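Local coordinates for RNA-binding protein HI_1333 (Haemophilus influenzae, PDB 1JO0), which probably binds RNA through its CRS1/YhbY (CRM) domain, at residues G13-L18 and L46-V51. Numbering follows the deposited sequence.
Sequences GLAHHL and LIKVKV
Leu46 meets three residues of 13-18 almost entirely through one methyl, its CD2, and so illustrates how a single leucine branch can seat the last part of a helix and the turn after it on a strand. The CG of Leu46 stands anti to its backbone N (chi1 180°), and CD2 projects into the apolar corner formed by Leu14, Ala15 and Leu18. Leu18 CD1 lies 3.8 Å from Leu46 CD2. Leu14 brings its CG to the same methyl, both leucines crossing Leu46 obliquely, while Ala15 CB closes the group at 4.1 Å from Leu46 CD2.

With Lys48 the contact turns polar. Its chain runs extended beyond CG and carries the ammonium to two backbone carbonyls of the type I turn from Ala15 to Leu18. The bond from Lys48 NZ to Leu18 O measures 2.8 Å, the donor tilted 23° from the carbonyl plane; that from Lys48 NZ to Ala15 O is weak. By reaching Ala15 O and Leu18 O, the lysine joins the first and last residues of the turn; Ala15 O receives the turn's own bond from Leu18 N as well.

The contact is plain packing within the CRS1/YhbY (CRM) domain: the last part of helix 5-15 and its following turn lie against one face of the mixed sheet, while Ile47 points the other way, onto Ile37, Ala40 and Leu41 of helix 31-44. Val83 of strand 81-85 touches both Ala15 and Leu46, as Ile93 touches Leu14 and Leu46. Beyond the turn the chain continues into strand 22-24, which pairs in parallel with 46-51, while 81-85 flanks it antiparallel.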
# COMPACT_ATOMS: atom_id res chain seq x y z
N GLY A 13 6.44 -7.72 8.18
CA GLY A 13 6.57 -7.79 9.63
C GLY A 13 6.43 -6.43 10.30
O GLY A 13 5.83 -6.29 11.38
N LEU A 14 6.99 -5.40 9.68
CA LEU A 14 6.89 -4.05 10.21
C LEU A 14 5.47 -3.53 10.14
O LEU A 14 5.01 -2.89 11.09
CB LEU A 14 7.87 -3.17 9.44
CG LEU A 14 7.96 -1.72 9.86
CD1 LEU A 14 8.31 -1.67 11.34
CD2 LEU A 14 9.02 -0.99 9.04
N ALA A 15 4.76 -3.83 9.06
CA ALA A 15 3.40 -3.33 8.86
C ALA A 15 2.43 -3.90 9.89
O ALA A 15 1.37 -3.32 10.12
CB ALA A 15 2.89 -3.61 7.45
N HIS A 16 2.77 -5.04 10.51
CA HIS A 16 1.91 -5.53 11.61
C HIS A 16 1.70 -4.50 12.69
O HIS A 16 0.68 -4.51 13.38
CB HIS A 16 2.64 -6.79 12.13
CG HIS A 16 2.04 -7.48 13.28
ND1 HIS A 16 0.95 -8.30 13.09
CD2 HIS A 16 2.35 -7.52 14.60
CE1 HIS A 16 0.61 -8.81 14.25
NE2 HIS A 16 1.44 -8.34 15.18
N HIS A 17 2.66 -3.57 12.86
CA HIS A 17 2.55 -2.57 13.93
C HIS A 17 1.92 -1.26 13.48
O HIS A 17 1.90 -0.32 14.27
CB HIS A 17 3.96 -2.28 14.43
CG HIS A 17 4.64 -3.54 14.88
ND1 HIS A 17 4.22 -4.24 15.97
CD2 HIS A 17 5.69 -4.21 14.35
CE1 HIS A 17 5.01 -5.31 16.11
NE2 HIS A 17 5.92 -5.32 15.15
N LEU A 18 1.42 -1.22 12.24
CA LEU A 18 0.87 -0.01 11.64
C LEU A 18 -0.63 -0.11 11.53
O LEU A 18 -1.21 -1.19 11.33
CB LEU A 18 1.48 0.28 10.26
CG LEU A 18 3.02 0.42 10.28
CD1 LEU A 18 3.50 0.64 8.87
CD2 LEU A 18 3.43 1.49 11.26
N LEU A 46 6.02 2.94 3.64
CA LEU A 46 5.25 1.72 3.95
C LEU A 46 3.89 2.13 4.48
O LEU A 46 3.83 2.85 5.47
CB LEU A 46 5.94 0.88 5.00
CG LEU A 46 5.24 -0.42 5.42
CD1 LEU A 46 5.10 -1.38 4.25
CD2 LEU A 46 6.00 -1.04 6.56
N ILE A 47 2.83 1.70 3.80
CA ILE A 47 1.48 2.10 4.17
C ILE A 47 0.52 0.90 4.15
O ILE A 47 0.71 -0.06 3.39
CB ILE A 47 0.93 3.24 3.27
CG1 ILE A 47 0.65 2.77 1.84
CG2 ILE A 47 1.86 4.45 3.33
CD1 ILE A 47 -0.09 3.82 1.04
N LYS A 48 -0.54 1.08 4.92
CA LYS A 48 -1.71 0.20 4.88
C LYS A 48 -2.92 0.99 4.40
O LYS A 48 -3.21 2.05 4.88
CB LYS A 48 -2.01 -0.30 6.27
CG LYS A 48 -1.30 -1.53 6.70
CD LYS A 48 -1.90 -2.00 8.05
CE LYS A 48 -1.18 -3.21 8.46
NZ LYS A 48 -1.50 -3.53 9.86
N VAL A 49 -3.62 0.41 3.42
CA VAL A 49 -4.81 0.99 2.82
C VAL A 49 -5.94 0.01 3.11
O VAL A 49 -5.85 -1.19 2.82
CB VAL A 49 -4.66 1.18 1.29
CG1 VAL A 49 -5.94 1.73 0.68
CG2 VAL A 49 -3.47 2.08 0.99
N LYS A 50 -7.01 0.50 3.72
CA LYS A 50 -8.16 -0.32 4.05
C LYS A 50 -9.14 -0.30 2.88
O LYS A 50 -9.50 0.77 2.40
CB LYS A 50 -8.85 0.13 5.34
CG LYS A 50 -9.86 -0.85 5.89
CD LYS A 50 -10.30 -0.43 7.30
CE LYS A 50 -11.54 -1.17 7.77
NZ LYS A 50 -11.29 -2.15 8.85
N VAL A 51 -9.55 -1.49 2.45
CA VAL A 51 -10.45 -1.68 1.34
C VAL A 51 -11.60 -2.59 1.79
O VAL A 51 -11.77 -3.72 1.37
CB VAL A 51 -9.75 -2.22 0.09
CG1 VAL A 51 -10.67 -2.13 -1.12
CG2 VAL A 51 -8.45 -1.46 -0.14